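Side-chain contacts in CRISPR-associated endonuclease Cas1 (Thermotoga maritima, PDB 4XTK), which probably acts as a metal-dependent double-stranded DNA endonuclease in CRISPR adaptive immunity, working as a homodimer that joins a Cas2 homodimer: residues D123-R128 and E160-M165; E178-R183 and F188-I193; S198-T203 and D233-F238; D244-N249 and S276-N281. All blocks are in the same frame, centred on the assembly; numbering follows the deposited sequence.

Interaction 1 (D123-R128 and E160-M165); sequences DFLKKR and EEYYSM
Phe124 and Leu125 meet Tyr162 and Met165 in a buried, largely apolar helix-to-helix contact within the C-terminal helical domain of Cas1, where the end of helix 103-127 lies beside helix 148-166. The two short helical segments run almost in the same direction, 13° apart, with their axes 11.2 Å from each other. That is a wide spacing, and large side chains fill it. Tyr162 does most of the bridging. Its CG is anti to the backbone N (chi1 159°), which carries the ring across toward helix 103-127 although its CB does not point straight there. Leu125 meets this ring at a slant, with CD1 3.9 Å from Tyr162 CD1 and CG equally close to CD1 and CE1 of the tyrosine. The other methyl, CD2, lies beside the ring and also touches Met165 CB at 4.0 Å, so one leucine meets two residues about a helical turn apart. Farther out, the Tyr162 hydroxyl is hydrogen-bonded to Asp244 OD2 on helix 230-252, which ties the polar end of an otherwise greasy side chain to a third helix. The side chain of Tyr162 lies about 8 Å from that of Glu155, a manganese ligand by similarity. The side chains of Phe124 and Tyr162 cross at about a right angle, and the closest approach of the pair is from Phe124 CD2 to Tyr162 OH, 3.4 Å.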
loop_
_atom_site.group_PDB
_atom_site.type_symbol
_atom_site.label_atom_id
_atom_site.label_comp_id
_atom_site.label_asym_id
_atom_site.label_seq_id
_atom_site.Cartn_x
_atom_site.Cartn_y
_atom_site.Cartn_z
ATOM N N ASP E 123 3.590 -31.503 18.625
ATOM C CA ASP E 123 3.298 -31.075 19.989
ATOM C C ASP E 123 1.802 -31.157 20.299
ATOM O O ASP E 123 1.412 -31.586 21.390
ATOM C CB ASP E 123 3.813 -29.655 20.231
ATOM C CG ASP E 123 5.327 -29.591 20.322
ATOM O OD1 ASP E 123 5.956 -30.655 20.512
ATOM O OD2 ASP E 123 5.889 -28.478 20.216
ATOM N N PHE E 124 0.971 -30.763 19.340
ATOM C CA PHE E 124 -0.470 -30.815 19.534
ATOM C C PHE E 124 -0.926 -32.254 19.772
ATOM O O PHE E 124 -1.731 -32.522 20.668
ATOM C CB PHE E 124 -1.202 -30.210 18.333
ATOM C CG PHE E 124 -2.688 -30.100 18.523
ATOM C CD1 PHE E 124 -3.234 -29.022 19.197
ATOM C CD2 PHE E 124 -3.538 -31.077 18.034
ATOM C CE1 PHE E 124 -4.599 -28.919 19.378
ATOM C CE2 PHE E 124 -4.906 -30.980 18.213
ATOM C CZ PHE E 124 -5.436 -29.897 18.885
ATOM N N LEU E 125 -0.392 -33.177 18.978
ATOM C CA LEU E 125 -0.724 -34.592 19.111
ATOM C C LEU E 125 -0.248 -35.188 20.441
ATOM O O LEU E 125 -0.977 -35.949 21.083
ATOM C CB LEU E 125 -0.135 -35.385 17.942
ATOM C CG LEU E 125 -0.729 -35.095 16.561
ATOM C CD1 LEU E 125 0.047 -35.828 15.485
ATOM C CD2 LEU E 125 -2.206 -35.471 16.518
ATOM N N LYS E 126 0.967 -34.842 20.858
ATOM C CA LYS E 126 1.523 -35.403 22.089
ATOM C C LYS E 126 0.840 -34.856 23.341
ATOM O O LYS E 126 0.738 -35.554 24.348
ATOM C CB LYS E 126 3.027 -35.144 22.167
ATOM C CG LYS E 126 3.848 -36.017 21.236
ATOM C CD LYS E 126 5.336 -35.840 21.482
ATOM C CE LYS E 126 6.154 -36.726 20.559
ATOM N NZ LYS E 126 7.615 -36.508 20.731
ATOM N N LYS E 127 0.385 -33.608 23.276
ATOM C CA LYS E 127 -0.357 -32.989 24.376
ATOM C C LYS E 127 -1.666 -33.733 24.616
ATOM O O LYS E 127 -2.157 -33.814 25.740
ATOM C CB LYS E 127 -0.645 -31.516 24.074
ATOM C CG LYS E 127 0.039 -30.523 24.990
ATOM C CD LYS E 127 -0.089 -29.103 24.437
ATOM N N ARG E 128 -2.232 -34.252 23.533
ATOM C CA ARG E 128 -3.496 -34.972 23.578
ATOM C C ARG E 128 -3.332 -36.491 23.655
ATOM O O ARG E 128 -4.304 -37.229 23.498
ATOM C CB ARG E 128 -4.362 -34.564 22.391
ATOM C CG ARG E 128 -4.989 -33.199 22.638
ATOM C CD ARG E 128 -5.649 -32.611 21.424
ATOM N NE ARG E 128 -6.131 -31.259 21.694
ATOM C CZ ARG E 128 -7.315 -30.978 22.228
ATOM N NH1 ARG E 128 -8.153 -31.954 22.557
ATOM N NH2 ARG E 128 -7.661 -29.713 22.430
ATOM N N GLU E 160 -2.267 -33.920 6.024
ATOM C CA GLU E 160 -3.345 -34.882 5.808
ATOM C C GLU E 160 -3.210 -36.084 6.743
ATOM O O GLU E 160 -4.203 -36.584 7.270
ATOM C CB GLU E 160 -3.374 -35.338 4.352
ATOM N N GLU E 161 -1.978 -36.535 6.951
ATOM C CA GLU E 161 -1.706 -37.609 7.901
ATOM C C GLU E 161 -2.003 -37.144 9.326
ATOM O O GLU E 161 -2.553 -37.885 10.148
ATOM C CB GLU E 161 -0.254 -38.074 7.779
ATOM C CG GLU E 161 0.183 -39.037 8.856
ATOM C CD GLU E 161 -0.620 -40.319 8.838
ATOM O OE1 GLU E 161 -1.104 -40.696 7.749
ATOM O OE2 GLU E 161 -0.772 -40.950 9.908
ATOM N N TYR E 162 -1.623 -35.905 9.604
ATOM C CA TYR E 162 -1.879 -35.288 10.886
ATOM C C TYR E 162 -3.381 -35.235 11.159
ATOM O O TYR E 162 -3.829 -35.541 12.265
ATOM C CB TYR E 162 -1.260 -33.892 10.910
ATOM C CG TYR E 162 -1.843 -32.952 11.928
ATOM C CD1 TYR E 162 -1.363 -32.921 13.228
ATOM C CD2 TYR E 162 -2.866 -32.080 11.584
ATOM C CE1 TYR E 162 -1.895 -32.054 14.161
ATOM C CE2 TYR E 162 -3.405 -31.213 12.508
ATOM C CZ TYR E 162 -2.914 -31.202 13.793
ATOM O OH TYR E 162 -3.444 -30.336 14.709
ATOM N N TYR E 163 -4.152 -34.868 10.139
ATOM C CA TYR E 163 -5.605 -34.797 10.258
ATOM C C TYR E 163 -6.237 -36.167 10.529
ATOM O O TYR E 163 -7.218 -36.268 11.272
ATOM C CB TYR E 163 -6.206 -34.177 8.995
ATOM C CG TYR E 163 -6.229 -32.667 9.024
ATOM C CD1 TYR E 163 -6.581 -31.986 10.181
ATOM C CD2 TYR E 163 -5.889 -31.920 7.898
ATOM C CE1 TYR E 163 -6.605 -30.602 10.219
ATOM C CE2 TYR E 163 -5.910 -30.532 7.928
ATOM C CZ TYR E 163 -6.268 -29.880 9.093
ATOM O OH TYR E 163 -6.294 -28.506 9.143
ATOM N N SER E 164 -5.668 -37.215 9.940
ATOM C CA SER E 164 -6.126 -38.576 10.199
ATOM C C SER E 164 -5.891 -38.950 11.653
ATOM O O SER E 164 -6.690 -39.672 12.247
ATOM C CB SER E 164 -5.422 -39.582 9.286
ATOM O OG SER E 164 -5.849 -39.437 7.942
ATOM N N MET E 165 -4.798 -38.457 12.228
ATOM C CA MET E 165 -4.501 -38.744 13.624
ATOM C C MET E 165 -5.434 -37.945 14.524
ATOM O O MET E 165 -5.781 -38.387 15.617
ATOM C CB MET E 165 -3.040 -38.435 13.957
ATOM C CG MET E 165 -2.015 -39.248 13.164
ATOM S SD MET E 165 -2.227 -41.038 13.307
ATOM C CE MET E 165 -2.326 -41.257 15.080
#

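Interaction 2 (E178-R183 and F188-I193); sequences EKRTRR and FANTLI
Arg180, in the loop before helix 188-208, reaches the first turns of that helix and spends its NH1 group on Asn190. The bond to Asn190 OD1 is 2.8 Å long with an N-H...O angle of 148°; it arrives in the carbonyl plane on a lone pair, while OD1 lies near the guanidinium edge but 16° out of its plane, and the guanidinium and amide planes are nearly coplanar, 24° apart. A weak bond, 3.3 Å, runs from NH1 to the backbone O of Asn190. The chain of Arg180 is extended from CG to NE, and its methylenes slide past the amide in the opposite direction. Ile193 CG2 sits over the centre of one guanidinium face, 3.6 Å from Arg180 CZ. Ser194 OG takes a bond from Arg180 NH2 and is also bonded to Asn190 O, while Asn190 ND2 turns to Asn187 OD1, which should hold the amide in this rotation. A cationic group laid flat on a methyl and bonded to neutral oxygens should keep its charge, and it clasps the loop to the helix without a salt bridge across this contact.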
loop_
_atom_site.group_PDB
_atom_site.type_symbol
_atom_site.label_atom_id
_atom_site.label_comp_id
_atom_site.label_asym_id
_atom_site.label_seq_id
_atom_site.Cartn_x
_atom_site.Cartn_y
_atom_site.Cartn_z
ATOM N N GLU E 178 -12.247 -37.575 8.323
ATOM C CA GLU E 178 -11.959 -38.612 7.339
ATOM C C GLU E 178 -10.701 -38.199 6.573
ATOM O O GLU E 178 -9.607 -38.151 7.139
ATOM C CB GLU E 178 -13.145 -38.833 6.398
ATOM C CG GLU E 178 -14.397 -39.364 7.088
ATOM C CD GLU E 178 -14.170 -40.695 7.788
ATOM O OE1 GLU E 178 -13.636 -41.625 7.143
ATOM O OE2 GLU E 178 -14.531 -40.813 8.982
ATOM N N LYS E 179 -10.852 -37.922 5.289
ATOM C CA LYS E 179 -9.751 -37.413 4.485
ATOM C C LYS E 179 -9.902 -35.907 4.236
ATOM O O LYS E 179 -10.969 -35.458 3.837
ATOM C CB LYS E 179 -9.700 -38.184 3.168
ATOM C CG LYS E 179 -8.527 -37.915 2.253
ATOM C CD LYS E 179 -8.659 -38.852 1.041
ATOM C CE LYS E 179 -7.508 -38.737 0.057
ATOM N NZ LYS E 179 -6.236 -39.286 0.595
ATOM N N ARG E 180 -8.856 -35.125 4.505
ATOM C CA ARG E 180 -8.808 -33.732 4.043
ATOM C C ARG E 180 -7.714 -33.515 3.012
ATOM O O ARG E 180 -6.528 -33.680 3.301
ATOM C CB ARG E 180 -8.588 -32.743 5.189
ATOM C CG ARG E 180 -8.554 -31.283 4.690
ATOM C CD ARG E 180 -8.699 -30.275 5.815
ATOM N NE ARG E 180 -8.814 -28.900 5.326
ATOM C CZ ARG E 180 -9.967 -28.256 5.165
ATOM N NH1 ARG E 180 -11.113 -28.863 5.445
ATOM N NH2 ARG E 180 -9.980 -27.002 4.725
ATOM N N THR E 181 -8.126 -33.119 1.814
ATOM C CA THR E 181 -7.206 -32.868 0.711
ATOM C C THR E 181 -7.304 -31.418 0.240
ATOM O O THR E 181 -7.950 -30.588 0.879
ATOM C CB THR E 181 -7.472 -33.817 -0.470
ATOM O OG1 THR E 181 -8.836 -33.690 -0.893
ATOM C CG2 THR E 181 -7.213 -35.255 -0.058
ATOM N N ARG E 182 -6.627 -31.113 -0.862
ATOM C CA ARG E 182 -6.696 -29.785 -1.463
ATOM C C ARG E 182 -8.129 -29.444 -1.910
ATOM O O ARG E 182 -8.500 -28.269 -2.006
ATOM C CB ARG E 182 -5.715 -29.689 -2.639
ATOM N N ARG E 183 -8.929 -30.471 -2.186
ATOM C CA ARG E 183 -10.368 -30.291 -2.373
ATOM C C ARG E 183 -11.118 -31.137 -1.349
ATOM O O ARG E 183 -11.513 -32.269 -1.635
ATOM C CB ARG E 183 -10.812 -30.663 -3.789
ATOM C CG ARG E 183 -12.268 -30.338 -4.063
ATOM C CD ARG E 183 -12.680 -30.696 -5.472
ATOM N NE ARG E 183 -14.111 -30.490 -5.679
ATOM C CZ ARG E 183 -14.651 -29.340 -6.066
ATOM N NH1 ARG E 183 -13.877 -28.286 -6.295
ATOM N NH2 ARG E 183 -15.962 -29.242 -6.230
ATOM N N PHE E 188 -19.250 -32.273 7.890
ATOM C CA PHE E 188 -19.261 -31.294 8.970
ATOM C C PHE E 188 -17.859 -30.783 9.294
ATOM O O PHE E 188 -17.619 -29.577 9.293
ATOM C CB PHE E 188 -19.902 -31.893 10.222
ATOM C CG PHE E 188 -21.353 -32.231 10.056
ATOM C CD1 PHE E 188 -22.167 -31.468 9.236
ATOM C CD2 PHE E 188 -21.905 -33.310 10.722
ATOM C CE1 PHE E 188 -23.505 -31.773 9.087
ATOM C CE2 PHE E 188 -23.243 -33.625 10.575
ATOM C CZ PHE E 188 -24.043 -32.854 9.756
ATOM N N ALA E 189 -16.939 -31.708 9.548
ATOM C CA ALA E 189 -15.604 -31.367 10.021
ATOM C C ALA E 189 -14.838 -30.475 9.045
ATOM O O ALA E 189 -14.215 -29.500 9.458
ATOM C CB ALA E 189 -14.812 -32.633 10.308
ATOM N N ASN E 190 -14.884 -30.796 7.756
ATOM C CA ASN E 190 -14.164 -29.993 6.778
ATOM C C ASN E 190 -14.799 -28.617 6.567
ATOM O O ASN E 190 -14.114 -27.661 6.194
ATOM C CB ASN E 190 -14.047 -30.733 5.444
ATOM C CG ASN E 190 -13.022 -31.849 5.496
ATOM O OD1 ASN E 190 -11.827 -31.597 5.627
ATOM N ND2 ASN E 190 -13.481 -33.088 5.373
ATOM N N THR E 191 -16.098 -28.509 6.812
ATOM C CA THR E 191 -16.760 -27.210 6.776
ATOM C C THR E 191 -16.217 -26.316 7.886
ATOM O O THR E 191 -16.030 -25.113 7.698
ATOM C CB THR E 191 -18.281 -27.343 6.930
ATOM O OG1 THR E 191 -18.803 -28.101 5.834
ATOM C CG2 THR E 191 -18.941 -25.969 6.955
ATOM N N LEU E 192 -15.961 -26.920 9.043
ATOM C CA LEU E 192 -15.412 -26.199 10.180
ATOM C C LEU E 192 -13.944 -25.833 9.972
ATOM O O LEU E 192 -13.558 -24.675 10.151
ATOM C CB LEU E 192 -15.572 -27.024 11.457
ATOM C CG LEU E 192 -17.003 -27.121 11.981
ATOM C CD1 LEU E 192 -17.074 -28.137 13.097
ATOM C CD2 LEU E 192 -17.500 -25.761 12.459
ATOM N N ILE E 193 -13.136 -26.823 9.596
ATOM C CA ILE E 193 -11.714 -26.599 9.364
ATOM C C ILE E 193 -11.508 -25.512 8.305
ATOM O O ILE E 193 -10.700 -24.604 8.491
ATOM C CB ILE E 193 -10.995 -27.891 8.925
ATOM C CG1 ILE E 193 -11.173 -28.986 9.979
ATOM C CG2 ILE E 193 -9.515 -27.622 8.671
ATOM C CD1 ILE E 193 -10.607 -28.628 11.328
#

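Interaction 3 (S198-T203 and D233-F238); sequences SLLYTT and DIAELF
Leu200 holds CG anti to the backbone N (chi1 -178°), which sends CG and CD2 across to Ala235 and Phe238; its neighbour Tyr201 has CG beside the backbone N instead (chi1 -62°), swinging the ring around to meet Ala235 as well. Ala235 CB lies at the edge of that ring, in its plane, 3.6 Å from both CD1 and CE1 of Tyr201. Leu200 CG is 4.0 Å from the same methyl. Beyond it, Leu200 CD2 is 3.7 Å from the carbonyl O of Ala235 and reaches Phe238 CB at 4.1 Å. With alanine at the point of nearest CA approach, Tyr201 to Ala235, the segments of helix 188-208 and helix 230-252 in the helical domain cross at 124°, axes 9.2 Å apart. Glu236, a manganese ligand by similarity, takes no direct part in the contact and forms a salt bridge with Arg159. Tyr201 combines apolar contact at its ring edge with a hydroxyl hydrogen-bonded to Lys239 NZ, which makes a long, weak ion pair with Glu236, so the packing borders the polar surroundings of the probable metal ligand.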
loop_
_atom_site.group_PDB
_atom_site.type_symbol
_atom_site.label_atom_id
_atom_site.label_comp_id
_atom_site.label_asym_id
_atom_site.label_seq_id
_atom_site.Cartn_x
_atom_site.Cartn_y
_atom_site.Cartn_z
ATOM N N SER E 198 -9.900 -20.052 7.138
ATOM C CA SER E 198 -10.165 -18.767 6.508
ATOM C C SER E 198 -10.036 -17.632 7.527
ATOM O O SER E 198 -9.425 -16.602 7.233
ATOM C CB SER E 198 -11.549 -18.752 5.861
ATOM O OG SER E 198 -12.558 -18.501 6.822
ATOM N N LEU E 199 -10.585 -17.831 8.724
ATOM C CA LEU E 199 -10.473 -16.835 9.786
ATOM C C LEU E 199 -9.011 -16.582 10.139
ATOM O O LEU E 199 -8.599 -15.437 10.313
ATOM C CB LEU E 199 -11.240 -17.272 11.038
ATOM C CG LEU E 199 -12.764 -17.285 10.916
ATOM C CD1 LEU E 199 -13.415 -17.665 12.242
ATOM C CD2 LEU E 199 -13.264 -15.936 10.417
ATOM N N LEU E 200 -8.233 -17.657 10.237
ATOM C CA LEU E 200 -6.818 -17.554 10.582
ATOM C C LEU E 200 -6.060 -16.777 9.502
ATOM O O LEU E 200 -5.301 -15.858 9.812
ATOM C CB LEU E 200 -6.208 -18.951 10.789
ATOM C CG LEU E 200 -4.736 -19.041 11.202
ATOM C CD1 LEU E 200 -4.432 -18.091 12.345
ATOM C CD2 LEU E 200 -4.392 -20.455 11.625
ATOM N N TYR E 201 -6.300 -17.140 8.244
ATOM C CA TYR E 201 -5.714 -16.452 7.100
ATOM C C TYR E 201 -5.953 -14.945 7.155
ATOM O O TYR E 201 -5.054 -14.153 6.880
ATOM C CB TYR E 201 -6.285 -17.004 5.789
ATOM C CG TYR E 201 -5.992 -18.458 5.543
ATOM C CD1 TYR E 201 -4.885 -19.077 6.121
ATOM C CD2 TYR E 201 -6.826 -19.220 4.731
ATOM C CE1 TYR E 201 -4.618 -20.425 5.898
ATOM C CE2 TYR E 201 -6.564 -20.567 4.493
ATOM C CZ TYR E 201 -5.462 -21.163 5.080
ATOM O OH TYR E 201 -5.205 -22.496 4.852
ATOM N N THR E 202 -7.173 -14.555 7.506
ATOM C CA THR E 202 -7.523 -13.146 7.577
ATOM C C THR E 202 -6.807 -12.498 8.750
ATOM O O THR E 202 -6.391 -11.341 8.680
ATOM C CB THR E 202 -9.052 -12.957 7.700
ATOM O OG1 THR E 202 -9.666 -13.357 6.475
ATOM C CG2 THR E 202 -9.421 -11.503 7.981
ATOM N N THR E 203 -6.650 -13.260 9.824
ATOM C CA THR E 203 -6.026 -12.746 11.026
ATOM C C THR E 203 -4.559 -12.463 10.780
ATOM O O THR E 203 -4.070 -11.373 11.092
ATOM C CB THR E 203 -6.167 -13.719 12.196
ATOM O OG1 THR E 203 -7.556 -13.874 12.514
ATOM C CG2 THR E 203 -5.424 -13.197 13.413
ATOM N N ASP E 233 1.547 -18.835 4.328
ATOM C CA ASP E 233 2.775 -19.404 4.877
ATOM C C ASP E 233 2.781 -19.412 6.411
ATOM O O ASP E 233 2.961 -20.456 7.046
ATOM C CB ASP E 233 3.989 -18.625 4.367
ATOM C CG ASP E 233 4.452 -19.083 3.001
ATOM O OD1 ASP E 233 3.706 -19.822 2.323
ATOM O OD2 ASP E 233 5.568 -18.691 2.602
ATOM N N ILE E 234 2.580 -18.239 7.002
ATOM C CA ILE E 234 2.649 -18.091 8.450
ATOM C C ILE E 234 1.517 -18.855 9.158
ATOM O O ILE E 234 1.740 -19.483 10.197
ATOM C CB ILE E 234 2.624 -16.592 8.841
ATOM C CG1 ILE E 234 3.804 -15.869 8.193
ATOM C CG2 ILE E 234 2.696 -16.410 10.348
ATOM C CD1 ILE E 234 5.160 -16.405 8.631
ATOM N N ALA E 235 0.318 -18.830 8.579
ATOM C CA ALA E 235 -0.830 -19.544 9.142
ATOM C C ALA E 235 -0.570 -21.041 9.341
ATOM O O ALA E 235 -1.202 -21.675 10.184
ATOM C CB ALA E 235 -2.053 -19.351 8.261
ATOM N N GLU E 236 0.356 -21.603 8.569
ATOM C CA GLU E 236 0.664 -23.028 8.678
ATOM C C GLU E 236 1.151 -23.398 10.078
ATOM O O GLU E 236 0.973 -24.527 10.529
ATOM C CB GLU E 236 1.713 -23.439 7.637
ATOM C CG GLU E 236 1.307 -23.219 6.181
ATOM C CD GLU E 236 0.268 -24.214 5.667
ATOM O OE1 GLU E 236 -0.393 -24.886 6.486
ATOM O OE2 GLU E 236 0.116 -24.323 4.427
ATOM N N LEU E 237 1.753 -22.436 10.763
ATOM C CA LEU E 237 2.294 -22.674 12.091
ATOM C C LEU E 237 1.203 -22.740 13.149
ATOM O O LEU E 237 1.343 -23.426 14.160
ATOM C CB LEU E 237 3.292 -21.577 12.468
ATOM C CG LEU E 237 4.739 -21.688 11.982
ATOM C CD1 LEU E 237 4.841 -21.552 10.471
ATOM C CD2 LEU E 237 5.603 -20.648 12.679
ATOM N N PHE E 238 0.152 -21.955 12.946
ATOM C CA PHE E 238 -0.850 -21.762 13.983
ATOM C C PHE E 238 -2.149 -22.538 13.796
ATOM O O PHE E 238 -3.064 -22.421 14.616
ATOM C CB PHE E 238 -1.114 -20.269 14.118
ATOM C CG PHE E 238 0.122 -19.492 14.431
ATOM C CD1 PHE E 238 0.539 -19.339 15.739
ATOM C CD2 PHE E 238 0.903 -18.963 13.414
ATOM C CE1 PHE E 238 1.695 -18.648 16.034
ATOM C CE2 PHE E 238 2.054 -18.274 13.698
ATOM C CZ PHE E 238 2.454 -18.116 15.011
#

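Interaction 4 (D244-N249 and S276-N281); sequences DRLFLN and SLFVKN
The ring of Phe278 takes a methyl of Leu246 over one face: CD2 stands 3.9 Å from the ring centroid and 26° off the ring normal, a CH-pi contact displaced toward the rim. The displacement is toward the outer end of the ring, so CZ and CE1 of Phe278 are the carbons nearest to Leu246 CD2, each at 3.6 Å. Phe195 of helix 188-208 also meets this ring, with its plane turned by about 80°, and Leu199 of the same helix touches it too. Phe278 arrives here because its CG is anti to the backbone N (chi1 -166°), which brings the ring end closer to helix 230-252 than its CB direction alone would suggest. This is packing between two helices of the C-terminal helical domain of Cas1, helix 230-252 and helix 272-287, joined in the chain by a connection that includes the short strands 261-262 and 269-270; it lies away from the metal site. Leu246 forks over its partners. While CD2 covers the phenylalanine, CD1 turns to the next turn of helix 272-287 and sits 3.6 Å from Asn281 CB, so the asparagine contributes its aliphatic carbon here and not its amide. The backbones come nearest at this pair too, with Leu246 CA 7.5 Å from Asn281 CA. Leu250, one turn on from Leu246, touches both Phe278 and Asn281.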
loop_
_atom_site.group_PDB
_atom_site.type_symbol
_atom_site.label_atom_id
_atom_site.label_comp_id
_atom_site.label_asym_id
_atom_site.label_seq_id
_atom_site.Cartn_x
_atom_site.Cartn_y
_atom_site.Cartn_z
ATOM N N ASP E 244 -7.485 -26.142 15.020
ATOM C CA ASP E 244 -7.720 -27.543 15.369
ATOM C C ASP E 244 -8.180 -27.719 16.817
ATOM O O ASP E 244 -9.089 -28.505 17.100
ATOM C CB ASP E 244 -6.460 -28.374 15.118
ATOM C CG ASP E 244 -6.016 -28.334 13.667
ATOM O OD1 ASP E 244 -6.842 -27.983 12.794
ATOM O OD2 ASP E 244 -4.841 -28.656 13.399
ATOM N N ARG E 245 -7.545 -26.995 17.732
ATOM C CA ARG E 245 -7.977 -26.995 19.121
ATOM C C ARG E 245 -9.442 -26.580 19.216
ATOM O O ARG E 245 -10.226 -27.179 19.952
ATOM C CB ARG E 245 -7.104 -26.060 19.960
ATOM C CG ARG E 245 -7.674 -25.752 21.340
ATOM C CD ARG E 245 -6.593 -25.234 22.272
ATOM N NE ARG E 245 -5.534 -26.222 22.471
ATOM C CZ ARG E 245 -4.234 -25.953 22.403
ATOM N NH1 ARG E 245 -3.822 -24.716 22.142
ATOM N NH2 ARG E 245 -3.344 -26.920 22.599
ATOM N N LEU E 246 -9.802 -25.561 18.446
ATOM C CA LEU E 246 -11.162 -25.051 18.426
ATOM C C LEU E 246 -12.125 -26.083 17.843
ATOM O O LEU E 246 -13.234 -26.264 18.345
ATOM C CB LEU E 246 -11.217 -23.756 17.624
ATOM C CG LEU E 246 -12.407 -22.834 17.822
ATOM C CD1 LEU E 246 -12.517 -22.458 19.286
ATOM C CD2 LEU E 246 -12.225 -21.603 16.954
ATOM N N PHE E 247 -11.688 -26.763 16.788
ATOM C CA PHE E 247 -12.515 -27.765 16.117
ATOM C C PHE E 247 -12.858 -28.925 17.041
ATOM O O PHE E 247 -14.018 -29.331 17.135
ATOM C CB PHE E 247 -11.815 -28.286 14.858
ATOM C CG PHE E 247 -12.293 -29.635 14.419
ATOM C CD1 PHE E 247 -13.552 -29.792 13.865
ATOM C CD2 PHE E 247 -11.485 -30.751 14.568
ATOM C CE1 PHE E 247 -14.000 -31.043 13.471
ATOM C CE2 PHE E 247 -11.928 -32.007 14.171
ATOM C CZ PHE E 247 -13.185 -32.150 13.622
ATOM N N LEU E 248 -11.843 -29.455 17.716
ATOM C CA LEU E 248 -12.033 -30.540 18.673
ATOM C C LEU E 248 -12.938 -30.111 19.828
ATOM O O LEU E 248 -13.926 -30.776 20.143
ATOM C CB LEU E 248 -10.684 -31.018 19.220
ATOM C CG LEU E 248 -9.782 -31.867 18.320
ATOM C CD1 LEU E 248 -8.479 -32.200 19.037
ATOM C CD2 LEU E 248 -10.489 -33.134 17.874
ATOM N N ASN E 249 -12.593 -28.992 20.454
ATOM C CA ASN E 249 -13.333 -28.513 21.612
ATOM C C ASN E 249 -14.807 -28.289 21.309
ATOM O O ASN E 249 -15.670 -28.668 22.096
ATOM C CB ASN E 249 -12.708 -27.222 22.143
ATOM C CG ASN E 249 -11.383 -27.461 22.837
ATOM O OD1 ASN E 249 -10.912 -28.597 22.922
ATOM N ND2 ASN E 249 -10.770 -26.391 23.327
ATOM N N SER E 276 -21.431 -17.496 14.159
ATOM C CA SER E 276 -21.221 -16.570 15.266
ATOM C C SER E 276 -20.560 -17.281 16.440
ATOM O O SER E 276 -19.573 -16.785 16.993
ATOM C CB SER E 276 -22.538 -15.927 15.709
ATOM O OG SER E 276 -23.458 -16.902 16.153
ATOM N N LEU E 277 -21.088 -18.446 16.808
ATOM C CA LEU E 277 -20.501 -19.224 17.891
ATOM C C LEU E 277 -19.032 -19.536 17.607
ATOM O O LEU E 277 -18.184 -19.438 18.495
ATOM C CB LEU E 277 -21.279 -20.519 18.114
ATOM C CG LEU E 277 -20.843 -21.338 19.336
ATOM C CD1 LEU E 277 -22.056 -21.796 20.131
ATOM C CD2 LEU E 277 -19.988 -22.530 18.933
ATOM N N PHE E 278 -18.731 -19.898 16.365
ATOM C CA PHE E 278 -17.364 -20.225 16.007
ATOM C C PHE E 278 -16.466 -18.987 16.076
ATOM O O PHE E 278 -15.346 -19.045 16.589
ATOM C CB PHE E 278 -17.303 -20.850 14.608
ATOM C CG PHE E 278 -15.991 -21.506 14.307
ATOM C CD1 PHE E 278 -14.899 -20.754 13.924
ATOM C CD2 PHE E 278 -15.840 -22.872 14.446
ATOM C CE1 PHE E 278 -13.692 -21.350 13.669
ATOM C CE2 PHE E 278 -14.631 -23.476 14.190
ATOM C CZ PHE E 278 -13.556 -22.714 13.800
ATOM N N VAL E 279 -16.966 -17.872 15.558
ATOM C CA VAL E 279 -16.187 -16.643 15.482
ATOM C C VAL E 279 -15.860 -16.102 16.878
ATOM O O VAL E 279 -14.720 -15.724 17.152
ATOM C CB VAL E 279 -16.930 -15.576 14.646
ATOM C CG1 VAL E 279 -16.337 -14.195 14.870
ATOM C CG2 VAL E 279 -16.887 -15.947 13.171
ATOM N N LYS E 280 -16.857 -16.084 17.759
ATOM C CA LYS E 280 -16.646 -15.658 19.141
ATOM C C LYS E 280 -15.605 -16.517 19.851
ATOM O O LYS E 280 -14.700 -15.995 20.498
ATOM C CB LYS E 280 -17.960 -15.685 19.932
ATOM C CG LYS E 280 -18.955 -14.602 19.541
ATOM C CD LYS E 280 -20.229 -14.711 20.359
ATOM C CE LYS E 280 -20.975 -13.385 20.447
ATOM N NZ LYS E 280 -21.721 -13.081 19.193
ATOM N N ASN E 281 -15.745 -17.834 19.734
ATOM C CA ASN E 281 -14.785 -18.758 20.326
ATOM C C ASN E 281 -13.405 -18.588 19.722
ATOM O O ASN E 281 -12.396 -18.674 20.426
ATOM C CB ASN E 281 -15.245 -20.205 20.149
ATOM C CG ASN E 281 -16.349 -20.580 21.101
ATOM O OD1 ASN E 281 -16.092 -21.008 22.224
ATOM N ND2 ASN E 281 -17.590 -20.420 20.661
#

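All four contacts belong to the helical domain, and their centres are 15 to 18 Å apart. Interaction 1 closes first along the chain, then interaction 2; interactions 3 and 4 follow. Helix 188-208 serves interactions 2 and 3, helix 230-252 serves 3 and 4, and helix 148-166 of interaction 1 precedes helix 188-208 in the chain. Tyr163 joins interaction 1 to interaction 2 by packing on Arg180 and Ile193, and Phe247 joins interaction 2 to interaction 4 through Ala189 and Ile193. Leu199 packs on Val279, linking interactions 3 and 4. The helices carrying Glu155 and Glu236, metal ligands by similarity, are therefore connected through these contacts.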